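Local atomic coordinates of Rik1-associated factor 1 (Schizosaccharomyces pombe, PDB entry 4O9D), a protein that forms part of the Clr4 methyltransferase complex, which helps establish heterochromatin by methylating and ubiquitylating histone H3, and is represented here by its WD-repeat beta-propeller domain. Residues V249-V260 with N273-A284; T298-D306 with L314-T322. All blocks are in the same frame, centred on the assembly; numbering follows the deposited sequence.

Contact 1: residues V249-V260 with N273-A284; sequences VASSNTLSNGRV and NFTTTQKDINHA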
# COMPACT_ATOMS: atom_id res chain seq x y z
N VAL A 249 -10.30 -6.77 6.31
CA VAL A 249 -11.38 -6.04 5.67
C VAL A 249 -11.01 -5.82 4.22
O VAL A 249 -9.83 -5.71 3.89
CB VAL A 249 -11.68 -4.66 6.31
CG1 VAL A 249 -12.43 -4.83 7.68
CG2 VAL A 249 -10.40 -3.80 6.44
N ALA A 250 -12.03 -5.74 3.38
CA ALA A 250 -11.88 -5.38 1.98
C ALA A 250 -12.93 -4.35 1.64
O ALA A 250 -14.09 -4.53 1.99
CB ALA A 250 -12.08 -6.58 1.12
N SER A 251 -12.55 -3.30 0.94
CA SER A 251 -13.52 -2.28 0.55
C SER A 251 -13.75 -2.32 -0.95
O SER A 251 -12.86 -2.64 -1.72
CB SER A 251 -13.06 -0.89 0.99
OG SER A 251 -11.84 -0.51 0.31
N SER A 252 -14.96 -1.97 -1.38
CA SER A 252 -15.23 -1.84 -2.80
C SER A 252 -16.06 -0.59 -3.11
O SER A 252 -16.73 -0.04 -2.23
CB SER A 252 -16.00 -3.08 -3.28
OG SER A 252 -17.28 -3.11 -2.64
N ASN A 253 -15.99 -0.15 -4.37
CA ASN A 253 -16.92 0.84 -4.93
C ASN A 253 -17.98 0.08 -5.74
O ASN A 253 -17.66 -0.93 -6.38
CB ASN A 253 -16.17 1.82 -5.85
CG ASN A 253 -15.13 2.68 -5.10
OD1 ASN A 253 -15.19 2.83 -3.88
ND2 ASN A 253 -14.17 3.21 -5.83
N THR A 254 -19.23 0.55 -5.70
CA THR A 254 -20.36 -0.13 -6.34
C THR A 254 -21.01 0.82 -7.33
O THR A 254 -20.51 1.92 -7.54
CB THR A 254 -21.40 -0.61 -5.29
OG1 THR A 254 -22.21 0.49 -4.87
CG2 THR A 254 -20.72 -1.24 -4.08
N LEU A 255 -22.12 0.44 -7.94
CA LEU A 255 -22.78 1.37 -8.84
C LEU A 255 -23.23 2.63 -8.08
O LEU A 255 -23.09 3.73 -8.55
CB LEU A 255 -23.93 0.71 -9.59
CG LEU A 255 -23.64 -0.47 -10.52
CD1 LEU A 255 -24.88 -1.01 -11.20
CD2 LEU A 255 -22.58 -0.17 -11.53
N SER A 256 -23.70 2.45 -6.86
CA SER A 256 -24.01 3.55 -5.96
C SER A 256 -22.89 3.86 -4.97
O SER A 256 -21.91 4.38 -5.33
CB SER A 256 -25.34 3.32 -5.24
OG SER A 256 -25.71 1.97 -5.23
N ASN A 257 -23.10 3.53 -3.71
CA ASN A 257 -22.24 3.83 -2.61
C ASN A 257 -21.12 2.82 -2.43
O ASN A 257 -21.04 1.89 -3.11
CB ASN A 257 -23.08 3.92 -1.36
CG ASN A 257 -23.72 2.59 -1.00
OD1 ASN A 257 -24.57 2.10 -1.71
ND2 ASN A 257 -23.30 2.01 0.11
N GLY A 258 -20.25 3.05 -1.50
CA GLY A 258 -19.19 2.13 -1.19
C GLY A 258 -19.57 1.12 -0.16
O GLY A 258 -20.45 1.31 0.59
N ARG A 259 -18.85 0.03 -0.13
CA ARG A 259 -19.04 -1.01 0.88
C ARG A 259 -17.73 -1.48 1.51
O ARG A 259 -16.68 -1.47 0.87
CB ARG A 259 -19.82 -2.19 0.27
CG ARG A 259 -21.34 -1.91 0.24
CD ARG A 259 -22.14 -2.95 -0.50
NE ARG A 259 -22.22 -4.23 0.20
CZ ARG A 259 -23.11 -4.50 1.14
NH1 ARG A 259 -23.96 -3.56 1.54
NH2 ARG A 259 -23.14 -5.70 1.71
N VAL A 260 -17.80 -1.91 2.77
CA VAL A 260 -16.67 -2.55 3.43
C VAL A 260 -17.09 -3.89 4.00
O VAL A 260 -18.13 -4.01 4.70
CB VAL A 260 -16.10 -1.71 4.61
CG1 VAL A 260 -14.83 -2.37 5.14
CG2 VAL A 260 -15.84 -0.27 4.19
N ASN A 273 -20.67 -6.71 7.13
CA ASN A 273 -20.54 -5.73 6.07
C ASN A 273 -21.07 -4.38 6.52
O ASN A 273 -21.95 -4.29 7.39
CB ASN A 273 -21.30 -6.20 4.86
CG ASN A 273 -22.77 -6.26 5.12
OD1 ASN A 273 -23.46 -5.23 5.12
ND2 ASN A 273 -23.26 -7.46 5.38
N PHE A 274 -20.55 -3.32 5.92
CA PHE A 274 -20.94 -1.96 6.25
C PHE A 274 -21.17 -1.25 4.93
O PHE A 274 -20.54 -1.58 3.90
CB PHE A 274 -19.81 -1.25 7.00
CG PHE A 274 -19.27 -2.03 8.16
CD1 PHE A 274 -18.34 -3.04 7.95
CD2 PHE A 274 -19.71 -1.77 9.45
CE1 PHE A 274 -17.86 -3.78 9.01
CE2 PHE A 274 -19.23 -2.49 10.52
CZ PHE A 274 -18.30 -3.50 10.31
N THR A 275 -22.07 -0.28 4.94
CA THR A 275 -22.31 0.52 3.77
C THR A 275 -22.03 1.98 4.11
O THR A 275 -22.25 2.44 5.24
CB THR A 275 -23.73 0.35 3.27
OG1 THR A 275 -24.64 0.87 4.24
CG2 THR A 275 -24.01 -1.11 3.07
N THR A 276 -21.54 2.70 3.12
CA THR A 276 -21.18 4.10 3.31
C THR A 276 -21.67 4.86 2.12
O THR A 276 -21.76 4.30 1.01
CB THR A 276 -19.66 4.28 3.32
OG1 THR A 276 -19.34 5.68 3.39
CG2 THR A 276 -19.06 3.74 2.05
N THR A 277 -21.93 6.14 2.32
CA THR A 277 -22.31 7.02 1.22
C THR A 277 -21.13 7.47 0.34
O THR A 277 -21.33 8.03 -0.74
CB THR A 277 -23.00 8.28 1.76
OG1 THR A 277 -22.21 8.82 2.81
CG2 THR A 277 -24.37 7.93 2.29
N GLN A 278 -19.90 7.22 0.79
CA GLN A 278 -18.72 7.55 -0.01
C GLN A 278 -18.75 6.85 -1.36
O GLN A 278 -18.93 5.64 -1.44
CB GLN A 278 -17.45 7.13 0.73
CG GLN A 278 -17.27 7.87 2.02
CD GLN A 278 -16.25 7.25 2.91
OE1 GLN A 278 -16.42 6.12 3.36
NE2 GLN A 278 -15.17 7.98 3.18
N LYS A 279 -18.56 7.62 -2.43
CA LYS A 279 -18.63 7.06 -3.76
C LYS A 279 -17.29 6.46 -4.21
O LYS A 279 -17.25 5.71 -5.18
CB LYS A 279 -19.10 8.13 -4.74
CG LYS A 279 -18.06 9.18 -5.04
CD LYS A 279 -18.72 10.52 -5.35
CE LYS A 279 -17.79 11.41 -6.16
NZ LYS A 279 -18.56 12.20 -7.16
N ASP A 280 -16.20 6.78 -3.50
CA ASP A 280 -14.90 6.24 -3.86
C ASP A 280 -14.08 5.98 -2.61
O ASP A 280 -13.55 6.92 -2.00
CB ASP A 280 -14.14 7.23 -4.77
CG ASP A 280 -12.97 6.57 -5.51
OD1 ASP A 280 -12.48 5.50 -5.08
OD2 ASP A 280 -12.54 7.15 -6.53
N ILE A 281 -13.96 4.71 -2.21
CA ILE A 281 -13.19 4.40 -1.01
C ILE A 281 -11.72 4.14 -1.38
O ILE A 281 -11.41 3.25 -2.22
CB ILE A 281 -13.76 3.15 -0.26
CG1 ILE A 281 -15.22 3.33 0.13
CG2 ILE A 281 -12.92 2.84 0.97
CD1 ILE A 281 -15.77 2.10 0.91
N ASN A 282 -10.82 4.89 -0.76
CA ASN A 282 -9.38 4.72 -0.98
C ASN A 282 -8.78 3.67 -0.03
O ASN A 282 -7.92 2.89 -0.45
CB ASN A 282 -8.61 6.03 -0.76
CG ASN A 282 -8.85 7.07 -1.85
OD1 ASN A 282 -9.29 6.76 -2.95
ND2 ASN A 282 -8.54 8.31 -1.53
N HIS A 283 -9.20 3.67 1.24
CA HIS A 283 -8.56 2.81 2.25
C HIS A 283 -9.56 2.36 3.31
O HIS A 283 -10.29 3.20 3.87
CB HIS A 283 -7.41 3.55 2.97
CG HIS A 283 -6.31 3.99 2.07
ND1 HIS A 283 -5.40 3.11 1.52
CD2 HIS A 283 -5.98 5.22 1.60
CE1 HIS A 283 -4.56 3.78 0.73
NE2 HIS A 283 -4.88 5.06 0.78
N ALA A 284 -9.58 1.06 3.60
CA ALA A 284 -10.32 0.54 4.75
C ALA A 284 -9.33 -0.05 5.75
O ALA A 284 -8.30 -0.62 5.34
CB ALA A 284 -11.29 -0.53 4.29
O HOH W 1 -19.18 3.31 -4.78
O HOH W 2 -25.85 -4.35 3.66
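With chi1 at -64°, CG of N253 lies opposite its own carbonyl carbon and beside its backbone N, which swings the amide from strand 249-253 onto D280 and I281. OD1 of N253 receives I281 N on a lone pair at 2.8 Å, an almost straight bond (172°), while its ND2 gives to D280 OD1 from above the carboxylate plane, the two flat groups standing 89° apart. An alanine here removes both amide atoms, which would probably leave I281 N and D280 OD1 without these partners and the 277-280 turn less firmly fixed. I281 packs against the hairpin on the face of V260 and F274: its CD1 meets V260 CG2 at 4.0 Å, the side chains crossing at about a right angle, and lies so near G258 that a CB there would clash. Its CG2 packs on S251 OG at 3.6 Å, and A284 CB lies against S251 CB at 3.8 Å. On the hairpin itself V260 and F274 exchange two backbone bonds, F274 N to V260 O being 2.8 Å. On the face that carries R259 and T275, water 2 joins R259 NH1 to N273 OD1, meeting the guanidinium edge in plane, while R259 NE bonds to Y261 OH. Strand 273-276 is the outer edge of one propeller blade and strand 281-284 begins the next; V260, F274 and I281 pack on strand 292-297, and S251 OG bonds to T237 on strand 235-241.

Contact 2: residues T298-D306 with L314-T322; sequences TDNQTFVWD and LSLLKHGKT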
# COMPACT_ATOMS: atom_id res chain seq x y z
N THR A 298 -12.39 9.62 -1.06
CA THR A 298 -12.08 10.80 -1.86
C THR A 298 -12.91 11.98 -1.41
O THR A 298 -12.64 13.10 -1.87
CB THR A 298 -12.35 10.56 -3.38
OG1 THR A 298 -13.76 10.39 -3.60
CG2 THR A 298 -11.58 9.31 -3.88
N ASP A 299 -13.89 11.77 -0.53
CA ASP A 299 -14.61 12.88 0.12
C ASP A 299 -13.82 13.56 1.22
O ASP A 299 -14.31 14.49 1.89
CB ASP A 299 -15.97 12.46 0.67
CG ASP A 299 -15.90 11.33 1.69
OD1 ASP A 299 -14.80 10.78 1.94
OD2 ASP A 299 -16.97 10.97 2.23
N ASN A 300 -12.58 13.13 1.41
CA ASN A 300 -11.73 13.71 2.43
C ASN A 300 -12.28 13.50 3.84
O ASN A 300 -12.13 14.36 4.70
CB ASN A 300 -11.55 15.22 2.15
CG ASN A 300 -10.11 15.69 2.30
OD1 ASN A 300 -9.15 14.90 2.19
ND2 ASN A 300 -9.94 16.98 2.57
N GLN A 301 -12.93 12.37 4.09
CA GLN A 301 -13.32 12.07 5.47
C GLN A 301 -13.32 10.56 5.66
O GLN A 301 -13.30 9.83 4.68
CB GLN A 301 -14.70 12.66 5.80
CG GLN A 301 -15.83 12.13 4.94
CD GLN A 301 -17.07 13.01 5.02
OE1 GLN A 301 -17.04 14.09 5.62
NE2 GLN A 301 -18.17 12.55 4.41
N THR A 302 -13.30 10.11 6.92
CA THR A 302 -13.23 8.68 7.25
C THR A 302 -14.44 8.32 8.09
O THR A 302 -14.65 8.91 9.17
CB THR A 302 -11.97 8.38 8.08
OG1 THR A 302 -10.79 8.65 7.32
CG2 THR A 302 -11.97 6.93 8.57
N PHE A 303 -15.24 7.37 7.61
CA PHE A 303 -16.32 6.81 8.43
C PHE A 303 -15.74 5.73 9.35
O PHE A 303 -14.87 4.98 8.93
CB PHE A 303 -17.46 6.24 7.56
CG PHE A 303 -18.35 7.30 6.96
CD1 PHE A 303 -17.97 8.00 5.84
CD2 PHE A 303 -19.58 7.61 7.54
CE1 PHE A 303 -18.78 8.96 5.29
CE2 PHE A 303 -20.39 8.59 7.01
CZ PHE A 303 -19.98 9.26 5.87
N VAL A 304 -16.22 5.66 10.59
CA VAL A 304 -15.78 4.65 11.55
C VAL A 304 -16.98 3.91 12.14
O VAL A 304 -17.98 4.54 12.45
CB VAL A 304 -15.03 5.26 12.70
CG1 VAL A 304 -14.51 4.14 13.63
CG2 VAL A 304 -13.86 6.12 12.16
N TRP A 305 -16.85 2.58 12.29
CA TRP A 305 -17.91 1.73 12.84
C TRP A 305 -17.37 0.91 13.99
O TRP A 305 -16.22 0.48 13.98
CB TRP A 305 -18.43 0.73 11.79
CG TRP A 305 -19.16 1.31 10.63
CD1 TRP A 305 -20.49 1.60 10.57
CD2 TRP A 305 -18.61 1.65 9.35
NE1 TRP A 305 -20.80 2.12 9.33
CE2 TRP A 305 -19.66 2.15 8.57
CE3 TRP A 305 -17.33 1.58 8.80
CZ2 TRP A 305 -19.48 2.57 7.25
CZ3 TRP A 305 -17.14 2.01 7.49
CH2 TRP A 305 -18.22 2.51 6.73
N ASP A 306 -18.21 0.68 14.98
CA ASP A 306 -17.97 -0.30 16.02
C ASP A 306 -18.56 -1.59 15.50
O ASP A 306 -19.77 -1.68 15.29
CB ASP A 306 -18.73 0.14 17.27
CG ASP A 306 -18.65 -0.86 18.41
OD1 ASP A 306 -18.31 -2.04 18.20
OD2 ASP A 306 -18.94 -0.44 19.54
N LEU A 314 -19.97 5.07 13.90
CA LEU A 314 -19.76 5.54 15.25
C LEU A 314 -19.30 6.99 15.20
O LEU A 314 -19.59 7.80 16.09
CB LEU A 314 -18.69 4.69 15.92
CG LEU A 314 -18.03 5.31 17.13
CD1 LEU A 314 -19.03 5.52 18.25
CD2 LEU A 314 -16.88 4.41 17.55
N SER A 315 -18.56 7.32 14.15
CA SER A 315 -18.04 8.67 14.03
C SER A 315 -17.66 8.97 12.59
O SER A 315 -17.58 8.07 11.75
CB SER A 315 -16.82 8.84 14.92
OG SER A 315 -16.47 10.22 14.99
N LEU A 316 -17.45 10.25 12.35
CA LEU A 316 -17.06 10.75 11.05
C LEU A 316 -15.90 11.73 11.26
O LEU A 316 -16.04 12.77 11.92
CB LEU A 316 -18.26 11.41 10.42
CG LEU A 316 -18.06 12.09 9.07
CD1 LEU A 316 -17.12 11.32 8.23
CD2 LEU A 316 -19.43 12.21 8.40
N LEU A 317 -14.74 11.35 10.73
CA LEU A 317 -13.50 12.06 10.98
C LEU A 317 -13.13 12.88 9.76
O LEU A 317 -12.64 12.32 8.77
CB LEU A 317 -12.38 11.06 11.25
CG LEU A 317 -12.70 9.87 12.16
CD1 LEU A 317 -11.46 8.98 12.10
CD2 LEU A 317 -13.01 10.30 13.60
N LYS A 318 -13.34 14.20 9.83
CA LYS A 318 -13.27 15.04 8.65
C LYS A 318 -11.93 15.77 8.46
O LYS A 318 -11.31 16.21 9.42
CB LYS A 318 -14.38 16.08 8.71
CG LYS A 318 -15.78 15.51 8.55
CD LYS A 318 -16.84 16.57 8.90
CE LYS A 318 -18.18 16.23 8.23
NZ LYS A 318 -19.27 17.18 8.55
N HIS A 319 -11.51 15.93 7.21
CA HIS A 319 -10.43 16.87 6.93
C HIS A 319 -11.01 18.14 6.33
O HIS A 319 -12.20 18.23 6.05
CB HIS A 319 -9.39 16.27 5.99
CG HIS A 319 -8.40 15.38 6.67
ND1 HIS A 319 -7.06 15.70 6.78
CD2 HIS A 319 -8.56 14.20 7.31
CE1 HIS A 319 -6.44 14.74 7.44
NE2 HIS A 319 -7.33 13.83 7.78
N GLY A 320 -10.14 19.12 6.11
CA GLY A 320 -10.58 20.42 5.65
C GLY A 320 -10.55 20.61 4.15
O GLY A 320 -10.38 19.66 3.38
N LYS A 321 -10.71 21.85 3.73
CA LYS A 321 -10.81 22.17 2.32
C LYS A 321 -9.51 21.79 1.63
O LYS A 321 -8.44 21.92 2.21
CB LYS A 321 -11.10 23.66 2.11
CG LYS A 321 -11.79 24.36 3.29
CD LYS A 321 -13.08 23.67 3.72
CE LYS A 321 -14.15 24.68 4.16
NZ LYS A 321 -13.65 25.68 5.18
N THR A 322 -9.61 21.34 0.40
CA THR A 322 -8.47 20.83 -0.34
C THR A 322 -7.47 21.94 -0.61
O THR A 322 -7.86 23.10 -0.76
CB THR A 322 -8.93 20.24 -1.67
OG1 THR A 322 -7.80 19.77 -2.41
CG2 THR A 322 -9.69 21.30 -2.48
O HOH W 3 -14.60 17.01 4.08
O HOH W 4 -10.25 11.20 8.07
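L316 lays CD1 over the centre of the F303 ring, 4.1 Å from the centroid and 9° off its normal, in a CH-pi contact, while its other methyl, CD2, lies 3.9 Å from F303 CZ. CG of L316 stands anti to the backbone N (chi1 176°), which lays the leucine beside F303, pointing the same way, so that CD1 comes over the ring face; CD1 also meets Q301 CG at 3.6 Å. On the opposite face of the hairpin, CD1 of L317 presses on V304 CG2 at 3.7 Å and reaches T302. Between these faces T302 and L317 exchange two backbone bonds; L314 and S315 both face V304, a classic beta bulge, with S315 N only weakly bonded to V304 O. At the other end H319 N reaches N300 O at 3.0 Å, nearly along the C=O axis. The next shell fixes these groups. D299 OD1 accepts Q301 N in an Asx turn, and D299 OD2 takes Q301 NE2 at 2.9 Å, steadying the amide that flanks L316. Water 4 links T302 OG1 to L317 O, and T302 OG1 also bonds to S296. N300 OD1 is taken by S356 N of the neighbouring blade. H319 ND1 and NE2 are hydrogen-bonded to D357 and T353 of that blade, pairings consistent with the His-Asp-Ser/Thr part of the WD40 tetrad. W305 and D306, closing strand 301-306, form the Trp-Asp pair that names the repeat, and the hairpin is the outer half of a four-stranded propeller blade.

The two contacts follow in series along the chain, contact 1 closing at A284 before contact 2 opens at T298, and their centres lie 13 Å apart on the same side of the propeller. Residues 281-284 of contact 1 open the inner strand of the blade whose outer hairpin is contact 2; 249-260 and 273-276 belong to the preceding blade, and 277-280 link the two. Q278 NE2 probably bonds to D299 OD1 and D280 O to T298 N, so this linker is tied to the turn before strand 301-306. Repeat WD 2 starts at T276, last in the preceding blade's outer strand, and stops at S315 on its own blade's outer strand; the linker and F274-W305 ring contact join the blades.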